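Local atomic coordinates of xylose isomerase-like TIM barrel domain-containing protein (Parabacteroides distasonis, PDB entry 4KW2), a protein that is of unknown function but has a xylose isomerase-like TIM barrel fold, and so is possibly a sugar isomerase or related enzyme. Residues A[221-231]-A[256-264]. Sequence-based numbering, arbitrary orientation.
Sequences LPVKAFVNELK and SLEFLQKCS
Phe259 reaches across to the helix of 222-231 and lays its ring among Leu221, Val223 and Lys224. Val223 meets it with CG1, which sits 3.5 Å from Phe259 CD2, the two side chains crossing at about a right angle. That methyl stands between the backbone N and the carbonyl carbon (chi1 68°), while CG2 turns toward the backbone of Ser256 and CB of Phe259. Lys224 crosses the ring obliquely on the CD1/CE1 side, its CG near Phe259 CD1, and bends its chain at the last torsion (chi4 104°) to bring NZ 3.6 Å from Phe259 CE1. Leu221, the N-cap residue, adds a looser touch at the far end of the ring, CD1 to Phe259 CZ at 4.2 Å. An alanine in place of Phe259 would probably open a gap beside Val223 and leave the chain of Lys224 without the ring it crosses.

One turn on, Val227 fits against the opposing backbone: its CG2 is 3.4 Å from Phe259 O, and CG1 packs on Cys263 SG, which also meets the CG and CD of Lys231. Deeper in, Leu260 sends CD2 to the edge of the Phe226 ring, in its plane, 3.8 Å from Phe226 CD2. Leu230 lies over one face of that ring, and Trp181 packs against it edge-to-face. Behind the second helix, Leu257 rests on strands 23-27 and 238-241, and Ser256 OG is hydrogen-bonded to Thr208 O.

The helix axes run nearly parallel, 18° apart and 9.3 Å at closest approach, joined mainly by apolar packing. Such side-by-side outer helices, linked in sequence through the last strand, 238-241, are characteristic of a TIM barrel, where helix 250-262 covers the seam between that strand and the first, 23-27, and helix 222-232 is its neighbour in the outer ring.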
ATOM      1  N   LEU A 221       1.174 -20.454 -15.487  1.00 34.76           N
ATOM      2  CA  LEU A 221       0.508 -19.854 -14.325  1.00 35.81           C
ATOM      3  C   LEU A 221       1.548 -19.497 -13.268  1.00 35.42           C
ATOM      4  O   LEU A 221       2.353 -20.345 -12.910  1.00 37.05           O
ATOM      5  CB  LEU A 221      -0.513 -20.810 -13.705  1.00 38.90           C
ATOM      6  CG  LEU A 221      -1.943 -20.877 -14.245  1.00 42.75           C
ATOM      7  CD1 LEU A 221      -2.731 -21.867 -13.405  1.00 43.44           C
ATOM      8  CD2 LEU A 221      -2.630 -19.521 -14.228  1.00 42.25           C
ATOM      9  N   PRO A 222       1.543 -18.244 -12.769  1.00 33.40           N
ATOM     10  CA  PRO A 222       2.592 -17.826 -11.837  1.00 33.12           C
ATOM     11  C   PRO A 222       2.724 -18.696 -10.592  1.00 33.12           C
ATOM     12  O   PRO A 222       3.834 -18.895 -10.097  1.00 33.15           O
ATOM     13  CB  PRO A 222       2.172 -16.402 -11.451  1.00 32.49           C
ATOM     14  CG  PRO A 222       1.429 -15.913 -12.638  1.00 34.19           C
ATOM     15  CD  PRO A 222       0.688 -17.111 -13.163  1.00 33.58           C
ATOM     16  N   VAL A 223       1.599 -19.181 -10.075  1.00 34.34           N
ATOM     17  CA  VAL A 223       1.622 -20.048  -8.901  1.00 31.36           C
ATOM     18  C   VAL A 223       2.285 -21.391  -9.226  1.00 31.66           C
ATOM     19  O   VAL A 223       2.946 -21.975  -8.367  1.00 32.07           O
ATOM     20  CB  VAL A 223       0.208 -20.266  -8.318  1.00 30.02           C
ATOM     21  CG1 VAL A 223      -0.666 -21.081  -9.268  1.00 29.73           C
ATOM     22  CG2 VAL A 223       0.284 -20.936  -6.951  1.00 31.17           C
ATOM     23  N   LYS A 224       2.106 -21.881 -10.456  1.00 31.57           N
ATOM     24  CA  LYS A 224       2.754 -23.123 -10.885  1.00 34.11           C
ATOM     25  C   LYS A 224       4.267 -22.927 -10.955  1.00 33.70           C
ATOM     26  O   LYS A 224       5.033 -23.772 -10.489  1.00 31.75           O
ATOM     27  CB  LYS A 224       2.231 -23.591 -12.250  1.00 39.35           C
ATOM     28  CG  LYS A 224       0.920 -24.363 -12.220  1.00 43.84           C
ATOM     29  CD  LYS A 224       0.687 -25.064 -13.555  1.00 51.96           C
ATOM     30  CE  LYS A 224      -0.309 -26.214 -13.470  1.00 59.46           C
ATOM     31  NZ  LYS A 224      -1.647 -25.871 -14.029  1.00 63.73           N
ATOM     32  N   ALA A 225       4.688 -21.802 -11.531  1.00 33.75           N
ATOM     33  CA  ALA A 225       6.105 -21.462 -11.627  1.00 33.55           C
ATOM     34  C   ALA A 225       6.725 -21.282 -10.249  1.00 35.17           C
ATOM     35  O   ALA A 225       7.880 -21.641 -10.033  1.00 37.17           O
ATOM     36  CB  ALA A 225       6.289 -20.203 -12.451  1.00 34.42           C
ATOM     37  N   PHE A 226       5.954 -20.721  -9.324  1.00 34.00           N
ATOM     38  CA  PHE A 226       6.417 -20.486  -7.961  1.00 32.39           C
ATOM     39  C   PHE A 226       6.675 -21.812  -7.251  1.00 32.02           C
ATOM     40  O   PHE A 226       7.732 -22.026  -6.657  1.00 32.25           O
ATOM     41  CB  PHE A 226       5.370 -19.664  -7.201  1.00 32.01           C
ATOM     42  CG  PHE A 226       5.720 -19.411  -5.769  1.00 31.96           C
ATOM     43  CD1 PHE A 226       6.797 -18.607  -5.441  1.00 33.32           C
ATOM     44  CD2 PHE A 226       4.973 -19.971  -4.749  1.00 33.14           C
ATOM     45  CE1 PHE A 226       7.126 -18.365  -4.120  1.00 33.37           C
ATOM     46  CE2 PHE A 226       5.298 -19.732  -3.424  1.00 33.48           C
ATOM     47  CZ  PHE A 226       6.379 -18.931  -3.110  1.00 32.69           C
ATOM     48  N   VAL A 227       5.694 -22.697  -7.330  1.00 32.06           N
ATOM     49  CA  VAL A 227       5.786 -24.034  -6.761  1.00 33.67           C
ATOM     50  C   VAL A 227       6.983 -24.805  -7.322  1.00 34.92           C
ATOM     51  O   VAL A 227       7.721 -25.446  -6.571  1.00 33.08           O
ATOM     52  CB  VAL A 227       4.473 -24.801  -7.027  1.00 34.97           C
ATOM     53  CG1 VAL A 227       4.664 -26.297  -6.881  1.00 36.87           C
ATOM     54  CG2 VAL A 227       3.385 -24.295  -6.086  1.00 36.45           C
ATOM     55  N   ASN A 228       7.163 -24.733  -8.640  1.00 36.62           N
ATOM     56  CA  ASN A 228       8.302 -25.364  -9.310  1.00 36.78           C
ATOM     57  C   ASN A 228       9.635 -24.884  -8.761  1.00 40.23           C
ATOM     58  O   ASN A 228      10.551 -25.689  -8.582  1.00 39.63           O
ATOM     59  CB  ASN A 228       8.258 -25.115 -10.818  1.00 36.23           C
ATOM     60  CG  ASN A 228       7.112 -25.839 -11.497  1.00 39.24           C
ATOM     61  OD1 ASN A 228       6.427 -26.657 -10.887  1.00 40.97           O
ATOM     62  ND2 ASN A 228       6.893 -25.534 -12.765  1.00 42.46           N
ATOM     63  N   GLU A 229       9.742 -23.583  -8.486  1.00 40.04           N
ATOM     64  CA  GLU A 229      10.974 -23.027  -7.925  1.00 42.30           C
ATOM     65  C   GLU A 229      11.215 -23.506  -6.506  1.00 39.50           C
ATOM     66  O   GLU A 229      12.343 -23.816  -6.138  1.00 41.92           O
ATOM     67  CB  GLU A 229      10.967 -21.502  -7.949  1.00 46.90           C
ATOM     68  CG  GLU A 229      11.268 -20.929  -9.319  1.00 58.76           C
ATOM     69  CD  GLU A 229      11.931 -19.565  -9.279  1.00 71.52           C
ATOM     70  OE1 GLU A 229      12.456 -19.158  -8.212  1.00 76.65           O
ATOM     71  OE2 GLU A 229      11.922 -18.896 -10.335  1.00 82.17           O
ATOM     72  N   LEU A 230      10.158 -23.553  -5.709  1.00 37.81           N
ATOM     73  CA  LEU A 230      10.268 -24.081  -4.364  1.00 38.32           C
ATOM     74  C   LEU A 230      10.753 -25.529  -4.401  1.00 39.03           C
ATOM     75  O   LEU A 230      11.599 -25.908  -3.599  1.00 38.55           O
ATOM     76  CB  LEU A 230       8.929 -23.989  -3.630  1.00 37.57           C
ATOM     77  CG  LEU A 230       8.434 -22.588  -3.280  1.00 36.89           C
ATOM     78  CD1 LEU A 230       7.104 -22.707  -2.557  1.00 37.54           C
ATOM     79  CD2 LEU A 230       9.446 -21.832  -2.433  1.00 36.63           C
ATOM     80  N   LYS A 231      10.217 -26.327  -5.323  1.00 39.67           N
ATOM     81  CA  LYS A 231      10.675 -27.707  -5.514  1.00 44.02           C
ATOM     82  C   LYS A 231      12.153 -27.757  -5.893  1.00 42.77           C
ATOM     83  O   LYS A 231      12.913 -28.547  -5.336  1.00 40.34           O
ATOM     84  CB  LYS A 231       9.866 -28.422  -6.604  1.00 50.86           C
ATOM     85  CG  LYS A 231       8.700 -29.259  -6.097  1.00 58.99           C
ATOM     86  CD  LYS A 231       8.309 -30.331  -7.111  1.00 70.32           C
ATOM     87  CE  LYS A 231       9.257 -31.528  -7.072  1.00 75.72           C
ATOM     88  NZ  LYS A 231       9.137 -32.413  -8.266  1.00 75.70           N
ATOM     89  N   SER A 256      -5.412 -20.877  -5.533  1.00 35.55           N
ATOM     90  CA  SER A 256      -3.966 -20.815  -5.347  1.00 37.41           C
ATOM     91  C   SER A 256      -3.483 -21.877  -4.364  1.00 36.07           C
ATOM     92  O   SER A 256      -2.473 -22.534  -4.604  1.00 35.42           O
ATOM     93  CB  SER A 256      -3.533 -19.430  -4.876  1.00 38.82           C
ATOM     94  OG  SER A 256      -3.650 -18.499  -5.931  1.00 41.35           O
ATOM     95  N   LEU A 257      -4.209 -22.051  -3.264  1.00 37.81           N
ATOM     96  CA  LEU A 257      -3.842 -23.056  -2.259  1.00 36.99           C
ATOM     97  C   LEU A 257      -3.755 -24.452  -2.865  1.00 36.03           C
ATOM     98  O   LEU A 257      -2.940 -25.266  -2.442  1.00 40.81           O
ATOM     99  CB  LEU A 257      -4.827 -23.041  -1.088  1.00 37.12           C
ATOM    100  CG  LEU A 257      -4.779 -21.771  -0.234  1.00 39.39           C
ATOM    101  CD1 LEU A 257      -5.825 -21.825   0.868  1.00 38.09           C
ATOM    102  CD2 LEU A 257      -3.389 -21.555   0.350  1.00 40.89           C
ATOM    103  N   GLU A 258      -4.586 -24.706  -3.872  1.00 37.58           N
ATOM    104  CA  GLU A 258      -4.579 -25.969  -4.615  1.00 41.60           C
ATOM    105  C   GLU A 258      -3.171 -26.362  -5.078  1.00 40.76           C
ATOM    106  O   GLU A 258      -2.722 -27.478  -4.836  1.00 41.46           O
ATOM    107  CB  GLU A 258      -5.520 -25.849  -5.819  1.00 43.82           C
ATOM    108  CG  GLU A 258      -5.666 -27.101  -6.662  1.00 48.73           C
ATOM    109  CD  GLU A 258      -6.586 -26.900  -7.855  1.00 51.18           C
ATOM    110  OE1 GLU A 258      -7.356 -25.914  -7.866  1.00 49.45           O
ATOM    111  OE2 GLU A 258      -6.545 -27.736  -8.785  1.00 56.11           O
ATOM    112  N   PHE A 259      -2.473 -25.436  -5.724  1.00 39.24           N
ATOM    113  CA  PHE A 259      -1.134 -25.715  -6.248  1.00 39.35           C
ATOM    114  C   PHE A 259      -0.057 -25.673  -5.163  1.00 39.48           C
ATOM    115  O   PHE A 259       0.920 -26.418  -5.218  1.00 36.82           O
ATOM    116  CB  PHE A 259      -0.790 -24.732  -7.358  1.00 42.20           C
ATOM    117  CG  PHE A 259      -1.715 -24.810  -8.532  1.00 47.60           C
ATOM    118  CD1 PHE A 259      -1.570 -25.817  -9.477  1.00 51.20           C
ATOM    119  CD2 PHE A 259      -2.747 -23.892  -8.682  1.00 48.18           C
ATOM    120  CE1 PHE A 259      -2.429 -25.898 -10.557  1.00 56.69           C
ATOM    121  CE2 PHE A 259      -3.608 -23.964  -9.762  1.00 51.05           C
ATOM    122  CZ  PHE A 259      -3.449 -24.968 -10.702  1.00 56.74           C
ATOM    123  N   LEU A 260      -0.239 -24.794  -4.183  1.00 39.52           N
ATOM    124  CA  LEU A 260       0.705 -24.673  -3.081  1.00 39.54           C
ATOM    125  C   LEU A 260       0.710 -25.916  -2.199  1.00 41.16           C
ATOM    126  O   LEU A 260       1.739 -26.256  -1.623  1.00 43.07           O
ATOM    127  CB  LEU A 260       0.373 -23.451  -2.231  1.00 39.48           C
ATOM    128  CG  LEU A 260       0.541 -22.105  -2.925  1.00 40.94           C
ATOM    129  CD1 LEU A 260      -0.110 -21.015  -2.088  1.00 44.71           C
ATOM    130  CD2 LEU A 260       2.010 -21.801  -3.173  1.00 42.51           C
ATOM    131  N   GLN A 261      -0.435 -26.586  -2.103  1.00 46.88           N
ATOM    132  CA  GLN A 261      -0.587 -27.763  -1.245  1.00 49.26           C
ATOM    133  C   GLN A 261      -0.433 -29.084  -1.980  1.00 54.79           C
ATOM    134  O   GLN A 261       0.262 -29.965  -1.493  1.00 57.42           O
ATOM    135  CB  GLN A 261      -1.946 -27.742  -0.551  1.00 47.28           C
ATOM    136  CG  GLN A 261      -2.015 -26.746   0.588  1.00 47.73           C
ATOM    137  CD  GLN A 261      -3.403 -26.638   1.173  1.00 48.38           C
ATOM    138  OE1 GLN A 261      -4.396 -26.667   0.446  1.00 50.09           O
ATOM    139  NE2 GLN A 261      -3.481 -26.508   2.496  1.00 43.60           N
ATOM    140  N   LYS A 262      -1.088 -29.229  -3.133  1.00 69.10           N
ATOM    141  CA  LYS A 262      -1.117 -30.517  -3.848  1.00 77.55           C
ATOM    142  C   LYS A 262       0.233 -30.924  -4.430  1.00 84.11           C
ATOM    143  O   LYS A 262       0.440 -32.100  -4.729  1.00 93.66           O
ATOM    144  CB  LYS A 262      -2.188 -30.533  -4.945  1.00 76.80           C
ATOM    145  CG  LYS A 262      -3.604 -30.587  -4.391  1.00 75.66           C
ATOM    146  CD  LYS A 262      -4.649 -30.108  -5.390  1.00 77.23           C
ATOM    147  CE  LYS A 262      -5.165 -31.211  -6.299  1.00 78.92           C
ATOM    148  NZ  LYS A 262      -6.495 -30.847  -6.867  1.00 76.13           N
ATOM    149  N   CYS A 263       1.144 -29.969  -4.599  1.00 87.53           N
ATOM    150  CA  CYS A 263       2.526 -30.312  -4.916  1.00101.54           C
ATOM    151  C   CYS A 263       3.141 -31.095  -3.753  1.00112.04           C
ATOM    152  O   CYS A 263       3.845 -32.088  -3.961  1.00131.83           O
ATOM    153  CB  CYS A 263       3.354 -29.062  -5.200  1.00 98.85           C
ATOM    154  SG  CYS A 263       5.088 -29.422  -5.576  1.00110.05           S
ATOM    155  N   SER A 264       2.859 -30.642  -2.535  1.00103.75           N
ATOM    156  CA  SER A 264       3.303 -31.324  -1.326  1.00101.38           C
ATOM    157  C   SER A 264       2.202 -32.237  -0.791  1.00 99.21           C
ATOM    158  O   SER A 264       1.949 -33.314  -1.333  1.00 87.28           O
ATOM    159  CB  SER A 264       3.695 -30.294  -0.271  1.00 94.36           C
ATOM    160  OG  SER A 264       4.743 -29.474  -0.750  1.00 89.40           O
TER